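Lin1840 protein (Listeria innocua serovar 6a, PDB 4ZOC) is a family 3 beta-glucosidase of beta-1,2-glucan metabolism that probably hydrolyses terminal, non-reducing beta-D-glucosyl residues to release beta-D-glucose. Local coordinates at residues A[17-22]-A[310-315]; A[132-137]-A[170-175]; A[681-686]-A[692-697]. The protein carries 2 engineered substitutions. One frame throughout, in Å; residues are numbered along the deposited sequence.

Contact 1 of 3, residues A[17-22]-A[310-315]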
loop_
_atom_site.group_PDB
_atom_site.type_symbol
_atom_site.label_atom_id
_atom_site.label_comp_id
_atom_site.label_asym_id
_atom_site.label_seq_id
_atom_site.Cartn_x
_atom_site.Cartn_y
_atom_site.Cartn_z
ATOM N N GLU A 17 14.734 -28.180 32.788
ATOM C CA GLU A 17 14.963 -28.979 31.559
ATOM C C GLU A 17 13.868 -28.666 30.511
ATOM O O GLU A 17 14.124 -28.552 29.307
ATOM C CB GLU A 17 14.931 -30.484 31.848
ATOM C CG GLU A 17 16.249 -31.000 32.405
ATOM C CD GLU A 17 16.179 -32.364 33.014
ATOM O OE1 GLU A 17 15.065 -32.851 33.350
ATOM O OE2 GLU A 17 17.294 -32.914 33.186
ATOM N N LYS A 18 12.633 -28.592 30.974
ATOM C CA LYS A 18 11.502 -28.295 30.072
ATOM C C LYS A 18 11.669 -26.921 29.460
ATOM O O LYS A 18 11.482 -26.780 28.233
ATOM C CB LYS A 18 10.153 -28.398 30.777
ATOM C CG LYS A 18 9.864 -29.802 31.174
ATOM C CD LYS A 18 8.466 -30.042 31.699
ATOM C CE LYS A 18 8.258 -29.429 33.061
ATOM N NZ LYS A 18 6.937 -29.877 33.548
ATOM N N ILE A 19 12.064 -25.937 30.250
ATOM C CA ILE A 19 12.263 -24.575 29.750
ATOM C C ILE A 19 13.343 -24.556 28.627
ATOM O O ILE A 19 13.109 -24.006 27.536
ATOM C CB ILE A 19 12.640 -23.599 30.907
ATOM C CG1 ILE A 19 11.470 -23.383 31.942
ATOM C CG2 ILE A 19 13.212 -22.269 30.349
ATOM C CD1 ILE A 19 11.899 -22.591 33.176
ATOM N N ALA A 20 14.505 -25.172 28.850
ATOM C CA ALA A 20 15.563 -25.156 27.859
ATOM C C ALA A 20 15.235 -25.923 26.598
ATOM O O ALA A 20 15.791 -25.605 25.511
ATOM C CB ALA A 20 16.864 -25.677 28.490
ATOM N N GLN A 21 14.354 -26.933 26.710
ATOM C CA GLN A 21 13.912 -27.692 25.551
ATOM C C GLN A 21 13.307 -26.704 24.520
ATOM O O GLN A 21 13.301 -27.009 23.352
ATOM C CB GLN A 21 12.843 -28.796 25.940
ATOM C CG GLN A 21 12.467 -29.758 24.835
ATOM C CD GLN A 21 13.574 -30.561 24.216
ATOM O OE1 GLN A 21 13.437 -31.011 23.078
ATOM N NE2 GLN A 21 14.616 -30.873 24.990
ATOM N N CYS A 22 12.798 -25.558 24.966
ATOM C CA CYS A 22 12.169 -24.559 24.120
ATOM C C CYS A 22 13.122 -23.480 23.575
ATOM O O CYS A 22 12.645 -22.442 23.101
ATOM C CB CYS A 22 10.997 -23.868 24.865
ATOM S SG CYS A 22 9.721 -25.050 25.371
ATOM N N GLU A 310 13.183 -16.239 31.752
ATOM C CA GLU A 310 11.914 -15.770 32.413
ATOM C C GLU A 310 10.798 -16.791 32.725
ATOM O O GLU A 310 9.913 -16.525 33.604
ATOM C CB GLU A 310 11.241 -14.640 31.592
ATOM C CG GLU A 310 12.186 -13.520 31.255
ATOM C CD GLU A 310 12.517 -12.617 32.411
ATOM O OE1 GLU A 310 11.914 -12.722 33.514
ATOM O OE2 GLU A 310 13.389 -11.732 32.206
ATOM N N LEU A 311 10.780 -17.936 32.040
ATOM C CA LEU A 311 9.663 -18.907 32.205
ATOM C C LEU A 311 9.620 -19.423 33.616
ATOM O O LEU A 311 8.535 -19.610 34.152
ATOM C CB LEU A 311 9.759 -20.068 31.231
ATOM C CG LEU A 311 9.356 -19.791 29.771
ATOM C CD1 LEU A 311 9.347 -21.082 29.003
ATOM C CD2 LEU A 311 7.967 -19.197 29.677
ATOM N N LYS A 312 10.782 -19.632 34.237
ATOM C CA LYS A 312 10.718 -20.198 35.578
ATOM C C LYS A 312 10.007 -19.235 36.534
ATOM O O LYS A 312 9.060 -19.630 37.163
ATOM C CB LYS A 312 12.083 -20.669 36.085
ATOM C CG LYS A 312 11.958 -21.407 37.434
ATOM C CD LYS A 312 12.736 -20.645 38.455
ATOM C CE LYS A 312 14.221 -20.837 38.213
ATOM N NZ LYS A 312 14.874 -20.636 39.520
ATOM N N GLY A 313 10.410 -17.972 36.595
ATOM C CA GLY A 313 9.688 -16.977 37.420
ATOM C C GLY A 313 8.164 -16.851 37.121
ATOM O O GLY A 313 7.347 -16.742 38.042
ATOM N N LEU A 314 7.780 -16.811 35.828
ATOM C CA LEU A 314 6.388 -16.734 35.437
ATOM C C LEU A 314 5.573 -17.892 35.963
ATOM O O LEU A 314 4.434 -17.726 36.415
ATOM C CB LEU A 314 6.233 -16.712 33.903
ATOM C CG LEU A 314 6.663 -15.385 33.269
ATOM C CD1 LEU A 314 6.962 -15.548 31.760
ATOM C CD2 LEU A 314 5.654 -14.240 33.433
ATOM N N ILE A 315 6.134 -19.089 35.873
ATOM C CA ILE A 315 5.401 -20.313 36.306
ATOM C C ILE A 315 5.337 -20.378 37.828
ATOM O O ILE A 315 4.260 -20.619 38.376
ATOM C CB ILE A 315 6.036 -21.555 35.693
ATOM C CG1 ILE A 315 5.700 -21.590 34.226
ATOM C CG2 ILE A 315 5.551 -22.858 36.306
ATOM C CD1 ILE A 315 6.569 -22.559 33.482
#
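The flat group against which Ile19 packs is the peptide joining Leu311 to Lys312; no ring or side-chain amide takes part. Ile19 CD1 stands over one face of this peptide, close to the normal through the nitrogen, with 3.3 Å between Ile19 CD1 and Lys312 N. Beside the peptide, Ile19 CD1 also presses on Lys312 CB at 3.5 Å, a tight carbon pair. Further back along the isoleucine, Ile19 CG1 lies against Leu311 CB at 3.8 Å, and the two side chains run past each other in opposite directions. Ile19 reaches this depth because its CG1 is anti to the carbonyl carbon (chi1 -67°) and CD1 continues the chain fully extended (chi2 172°). Helix 15-21 leads into strand 23-25 and helix 306-316 follows strand 301-302, so the contact joins helices attached to the first and last strands of the TIM barrel, which lie next to each other in the sheet; Cys22 shares backbone hydrogen bonds with Glu301. The methyl meets helix 306-316 where it is kinked, the N of Lys312 and of Gly313 making no bond to the preceding turn. Beyond CB, Lys312 leads away from 17-22, its side chain touching Leu15 and Asp16, about one turn before Ile19 on helix 15-21. Lys18, on another side of helix 15-21, forms salt bridges with Glu322 and Asp326.

Contact 2 of 3, residues A[132-137]-A[170-175]; sequences HVTFSP and DGYQGD
Thr134 opens the contact by setting its methyl on the ring of Tyr172: Thr134 CG2 is 3.6 Å from the centroid of the Tyr172 ring and only 1° off its normal, a nearly ideal CH-pi contact. The threonine torsion divides the two branches, with OG1 anti to the backbone N (chi1 180°) and hydrogen-bonded to Val92 O, while CG2 is turned to the tyrosine. Phe135 follows as the centre of an inverse gamma turn, spanned by a weak bond of 2.9 Å from Ser136 N to Thr134 O. The Phe135 side chain starts away from the helix, and the turn brings the next residue round to the tyrosine. Ser136 OG comes in at the ring edge, near the ring plane, and hydrogen-bonds Tyr172 OH at 2.6 Å; Ser136 CB lies 3.3 Å from Tyr172 OH. Pro137, joined to Ser136 by a cis peptide, puts its N at the ring edge, near the plane, with Pro137 N 4.3 Å from Tyr172 CE2. Strand 133-134, helix 158-173 and the neighbouring parallel strand 187-193 form a beta-alpha-beta crossover of the TIM barrel, and Tyr172 fills the layer between strand and helix, where Met118, Ala119 and Ser122 of helix 112-128 also touch it. Because Tyr172 and Ser136 are both buried, the serine gives the tyrosine hydroxyl a polar partner within this layer. Either hydroxyl could donate; the bond holds the hydroxyl end of the ring in place, while the methyl over the face would hinder the ring from turning about its long axis.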
loop_
_atom_site.group_PDB
_atom_site.type_symbol
_atom_site.label_atom_id
_atom_site.label_comp_id
_atom_site.label_asym_id
_atom_site.label_seq_id
_atom_site.Cartn_x
_atom_site.Cartn_y
_atom_site.Cartn_z
ATOM N N HIS A 132 17.765 -32.086 9.895
ATOM C CA HIS A 132 16.481 -32.775 10.105
ATOM C C HIS A 132 15.296 -31.988 9.589
ATOM O O HIS A 132 14.295 -32.592 9.246
ATOM C CB HIS A 132 16.186 -33.008 11.560
ATOM C CG HIS A 132 17.313 -33.712 12.267
ATOM N ND1 HIS A 132 17.569 -33.542 13.600
ATOM C CD2 HIS A 132 18.240 -34.584 11.806
ATOM C CE1 HIS A 132 18.645 -34.247 13.938
ATOM N NE2 HIS A 132 19.055 -34.915 12.881
ATOM N N VAL A 133 15.371 -30.664 9.646
ATOM C CA VAL A 133 14.284 -29.759 9.246
ATOM C C VAL A 133 14.795 -28.666 8.343
ATOM O O VAL A 133 15.867 -28.128 8.580
ATOM C CB VAL A 133 13.724 -28.985 10.529
ATOM C CG1 VAL A 133 12.572 -28.052 10.243
ATOM C CG2 VAL A 133 13.301 -29.938 11.600
ATOM N N THR A 134 13.999 -28.289 7.345
ATOM C CA THR A 134 14.281 -27.064 6.628
ATOM C C THR A 134 13.211 -26.019 6.819
ATOM O O THR A 134 12.015 -26.347 6.824
ATOM C CB THR A 134 14.466 -27.316 5.113
ATOM O OG1 THR A 134 14.734 -26.063 4.465
ATOM C CG2 THR A 134 13.192 -27.945 4.406
ATOM N N PHE A 135 13.660 -24.765 6.822
ATOM C CA PHE A 135 12.787 -23.602 6.946
ATOM C C PHE A 135 12.241 -23.199 5.564
ATOM O O PHE A 135 12.594 -22.120 5.011
ATOM C CB PHE A 135 13.515 -22.492 7.596
ATOM C CG PHE A 135 14.038 -22.797 9.034
ATOM C CD1 PHE A 135 13.154 -23.396 10.035
ATOM C CD2 PHE A 135 15.358 -22.473 9.390
ATOM C CE1 PHE A 135 13.614 -23.638 11.269
ATOM C CE2 PHE A 135 15.781 -22.643 10.694
ATOM C CZ PHE A 135 14.892 -23.215 11.617
ATOM N N SER A 136 11.470 -24.104 4.995
ATOM C CA SER A 136 10.881 -23.981 3.681
ATOM C C SER A 136 9.685 -24.924 3.619
ATOM O O SER A 136 9.663 -25.946 4.309
ATOM C CB SER A 136 11.923 -24.348 2.589
ATOM O OG SER A 136 11.384 -24.458 1.288
ATOM N N PRO A 137 8.639 -24.590 2.858
ATOM C CA PRO A 137 8.444 -23.495 1.895
ATOM C C PRO A 137 8.104 -22.124 2.529
ATOM O O PRO A 137 7.475 -22.022 3.584
ATOM C CB PRO A 137 7.287 -23.986 1.067
ATOM C CG PRO A 137 6.468 -24.774 2.027
ATOM C CD PRO A 137 7.490 -25.498 2.877
ATOM N N ASP A 170 5.741 -32.104 -0.197
ATOM C CA ASP A 170 5.793 -33.489 -0.651
ATOM C C ASP A 170 7.254 -33.888 -1.010
ATOM O O ASP A 170 7.741 -34.944 -0.637
ATOM C CB ASP A 170 4.881 -33.633 -1.843
ATOM C CG ASP A 170 4.771 -35.061 -2.329
ATOM O OD1 ASP A 170 4.876 -36.026 -1.518
ATOM O OD2 ASP A 170 4.555 -35.224 -3.558
ATOM N N GLY A 171 7.946 -33.015 -1.726
ATOM C CA GLY A 171 9.347 -33.252 -2.090
ATOM C C GLY A 171 10.270 -33.402 -0.894
ATOM O O GLY A 171 11.145 -34.328 -0.825
ATOM N N TYR A 172 10.102 -32.529 0.090
ATOM C CA TYR A 172 11.001 -32.579 1.297
ATOM C C TYR A 172 10.687 -33.794 2.153
ATOM O O TYR A 172 11.588 -34.488 2.568
ATOM C CB TYR A 172 10.861 -31.333 2.178
ATOM C CG TYR A 172 11.350 -30.007 1.580
ATOM C CD1 TYR A 172 12.629 -29.877 1.082
ATOM C CD2 TYR A 172 10.574 -28.838 1.663
ATOM C CE1 TYR A 172 13.096 -28.671 0.613
ATOM C CE2 TYR A 172 11.055 -27.636 1.136
ATOM C CZ TYR A 172 12.314 -27.556 0.628
ATOM O OH TYR A 172 12.789 -26.354 0.130
ATOM N N GLN A 173 9.395 -34.007 2.421
ATOM C CA GLN A 173 8.991 -34.920 3.459
ATOM C C GLN A 173 8.666 -36.322 2.956
ATOM O O GLN A 173 8.708 -37.294 3.712
ATOM C CB GLN A 173 7.754 -34.364 4.209
ATOM C CG GLN A 173 7.936 -33.003 4.826
ATOM C CD GLN A 173 6.894 -32.605 5.813
ATOM O OE1 GLN A 173 7.179 -31.799 6.720
ATOM N NE2 GLN A 173 5.683 -33.113 5.666
ATOM N N GLY A 174 8.275 -36.433 1.721
ATOM C CA GLY A 174 7.522 -37.631 1.285
ATOM C C GLY A 174 6.325 -37.937 2.154
ATOM O O GLY A 174 5.553 -37.044 2.469
ATOM N N ASP A 175 6.176 -39.220 2.552
ATOM C CA ASP A 175 5.096 -39.602 3.409
ATOM C C ASP A 175 5.492 -39.197 4.825
ATOM O O ASP A 175 6.405 -39.787 5.443
ATOM C CB ASP A 175 4.766 -41.107 3.233
ATOM C CG ASP A 175 3.789 -41.611 4.264
ATOM O OD1 ASP A 175 3.386 -40.907 5.222
ATOM O OD2 ASP A 175 3.443 -42.752 4.141
#

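Contact 3 of 3, residues A[681-686]-A[692-697]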
loop_
_atom_site.group_PDB
_atom_site.type_symbol
_atom_site.label_atom_id
_atom_site.label_comp_id
_atom_site.label_asym_id
_atom_site.label_seq_id
_atom_site.Cartn_x
_atom_site.Cartn_y
_atom_site.Cartn_z
ATOM N N THR A 681 -13.586 -27.540 -8.707
ATOM C CA THR A 681 -14.569 -28.003 -7.702
ATOM C C THR A 681 -15.344 -26.813 -7.260
ATOM O O THR A 681 -14.979 -25.673 -7.588
ATOM C CB THR A 681 -13.929 -28.661 -6.483
ATOM O OG1 THR A 681 -13.248 -27.675 -5.722
ATOM C CG2 THR A 681 -13.012 -29.804 -6.850
ATOM N N SER A 682 -16.382 -27.030 -6.457
ATOM C CA SER A 682 -17.181 -25.900 -5.981
ATOM C C SER A 682 -16.380 -24.935 -5.074
ATOM O O SER A 682 -16.688 -23.751 -4.994
ATOM C CB SER A 682 -18.483 -26.359 -5.357
ATOM O OG SER A 682 -18.220 -27.030 -4.176
ATOM N N GLU A 683 -15.340 -25.440 -4.433
ATOM C CA GLU A 683 -14.452 -24.590 -3.688
ATOM C C GLU A 683 -13.866 -23.451 -4.569
ATOM O O GLU A 683 -13.676 -22.337 -4.102
ATOM C CB GLU A 683 -13.337 -25.445 -3.024
ATOM C CG GLU A 683 -12.518 -24.644 -2.038
ATOM C CD GLU A 683 -11.397 -23.848 -2.709
ATOM O OE1 GLU A 683 -10.846 -24.336 -3.727
ATOM O OE2 GLU A 683 -11.077 -22.732 -2.222
ATOM N N ALA A 684 -13.640 -23.722 -5.847
ATOM C CA ALA A 684 -13.109 -22.713 -6.793
ATOM C C ALA A 684 -14.087 -21.605 -6.971
ATOM O O ALA A 684 -13.689 -20.497 -7.353
ATOM C CB ALA A 684 -12.786 -23.339 -8.119
ATOM N N PHE A 685 -15.380 -21.892 -6.728
ATOM C CA PHE A 685 -16.425 -20.894 -6.887
ATOM C C PHE A 685 -16.756 -20.114 -5.606
ATOM O O PHE A 685 -17.589 -19.221 -5.627
ATOM C CB PHE A 685 -17.729 -21.564 -7.408
ATOM C CG PHE A 685 -17.639 -22.097 -8.803
ATOM C CD1 PHE A 685 -17.027 -23.320 -9.087
ATOM C CD2 PHE A 685 -18.232 -21.420 -9.834
ATOM C CE1 PHE A 685 -16.928 -23.786 -10.402
ATOM C CE2 PHE A 685 -18.103 -21.841 -11.148
ATOM C CZ PHE A 685 -17.504 -23.054 -11.445
ATOM N N SER A 686 -16.108 -20.504 -4.519
ATOM C CA SER A 686 -16.425 -20.018 -3.198
ATOM C C SER A 686 -15.487 -18.907 -2.799
ATOM O O SER A 686 -14.383 -18.725 -3.387
ATOM C CB SER A 686 -16.330 -21.170 -2.233
ATOM O OG SER A 686 -17.309 -22.151 -2.627
ATOM N N LEU A 692 -17.085 -13.509 7.253
ATOM C CA LEU A 692 -15.976 -14.498 7.315
ATOM C C LEU A 692 -16.420 -15.970 7.140
ATOM O O LEU A 692 -15.669 -16.929 7.420
ATOM C CB LEU A 692 -15.113 -14.306 8.558
ATOM C CG LEU A 692 -14.657 -12.871 8.764
ATOM C CD1 LEU A 692 -13.782 -12.777 10.014
ATOM C CD2 LEU A 692 -13.917 -12.300 7.574
ATOM N N GLU A 693 -17.614 -16.160 6.607
ATOM C CA GLU A 693 -18.026 -17.482 6.249
ATOM C C GLU A 693 -17.518 -17.766 4.828
ATOM O O GLU A 693 -17.558 -16.889 3.944
ATOM C CB GLU A 693 -19.553 -17.555 6.219
ATOM C CG GLU A 693 -20.265 -17.189 7.523
ATOM C CD GLU A 693 -21.763 -17.074 7.316
ATOM O OE1 GLU A 693 -22.256 -16.532 6.315
ATOM O OE2 GLU A 693 -22.510 -17.592 8.134
ATOM N N LYS A 694 -17.039 -18.979 4.616
ATOM C CA LYS A 694 -16.707 -19.469 3.285
ATOM C C LYS A 694 -18.026 -19.943 2.628
ATOM O O LYS A 694 -18.677 -20.829 3.178
ATOM C CB LYS A 694 -15.734 -20.620 3.447
ATOM C CG LYS A 694 -15.244 -21.202 2.140
ATOM C CD LYS A 694 -14.318 -20.207 1.475
ATOM C CE LYS A 694 -13.346 -20.843 0.529
ATOM N NZ LYS A 694 -12.531 -21.867 1.215
ATOM N N VAL A 695 -18.422 -19.293 1.526
ATOM C CA VAL A 695 -19.716 -19.460 0.892
ATOM C C VAL A 695 -19.626 -19.681 -0.555
ATOM O O VAL A 695 -18.653 -19.321 -1.231
ATOM C CB VAL A 695 -20.589 -18.228 1.132
ATOM C CG1 VAL A 695 -20.805 -18.066 2.607
ATOM C CG2 VAL A 695 -20.001 -16.965 0.555
ATOM N N GLN A 696 -20.694 -20.252 -1.096
ATOM C CA GLN A 696 -20.912 -20.236 -2.527
ATOM C C GLN A 696 -22.295 -19.633 -2.783
ATOM O O GLN A 696 -23.295 -20.049 -2.205
ATOM C CB GLN A 696 -20.829 -21.669 -3.120
ATOM C CG GLN A 696 -20.876 -21.660 -4.631
ATOM C CD GLN A 696 -20.977 -22.989 -5.343
ATOM O OE1 GLN A 696 -21.156 -24.084 -4.736
ATOM N NE2 GLN A 696 -20.787 -22.913 -6.672
ATOM N N GLU A 697 -22.359 -18.660 -3.653
ATOM C CA GLU A 697 -23.575 -17.918 -3.927
ATOM C C GLU A 697 -23.966 -18.285 -5.372
ATOM O O GLU A 697 -23.097 -18.376 -6.275
ATOM C CB GLU A 697 -23.311 -16.386 -3.849
ATOM C CG GLU A 697 -22.999 -15.915 -2.463
ATOM C CD GLU A 697 -22.638 -14.449 -2.355
ATOM O OE1 GLU A 697 -22.322 -13.789 -3.365
ATOM O OE2 GLU A 697 -22.691 -13.979 -1.216
HETATM O O HOH W 1 -19.933 -17.821 -5.112
#
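Phe685 and Gln696 lie side by side and point the same way, the phenyl and amide planes inclined by 39°. Gln696 NE2 comes 3.4 Å from Phe685 CB and meets the ring obliquely, while at the other amide corner Gln696 OE1 lies 3.6 Å from Ser682 CB and accepts a hydrogen bond from Gly621 N. An extended chain, with CG anti to the backbone N (chi1 -173°), carries the amide this far. Ser686 faces the backbone of 692-697: its CA makes a CA-H...O contact of 3.1 Å with Val695 O. The hydroxyl turns back, Ser686 OG donating to Ser682 O at 2.9 Å from the face of that carbonyl opposite to the one reached by Phe685 N. Water 1 bridges the backbones, donating to Phe685 O at 2.8 Å and accepting from Glu697 N at 3.0 Å. The long Glu683–Lys694 salt bridge is doubtful, since Glu683 has two conformers. The arrangement is a tight coil, 681-686, closed by successive i+3 backbone bonds and packed beside the outgoing arm of the beta-hairpin of strands 687-688 and 694-695, in the fibronectin type III-like domain, with the side chain of Gln696 about 8 Å from the magnesium ion held by Asp648 and Thr650.

How the contacts relate
Contacts 1 and 2 both belong to the N-terminal TIM-barrel domain, whereas contact 3 lies in the C-terminal fibronectin type III-like domain. Along the chain, contact 2 is nested within the long loop closed by contact 1, and contact 3 comes later, in series with both. The centres of contacts 1 and 2 are 29 Å apart, their nearest atoms about 11 Å; contact 3 is centred 44 Å from contact 1 and 30 Å from contact 2. None touches another. In the parallel barrel sheet, strand 133-134 is separated from strand 23-25 by strands 87-90 and 59-61, so contacts 1 and 2 pack different sectors of one barrel, while contact 3 joins a loop to a beta-hairpin in the fibronectin type III-like domain.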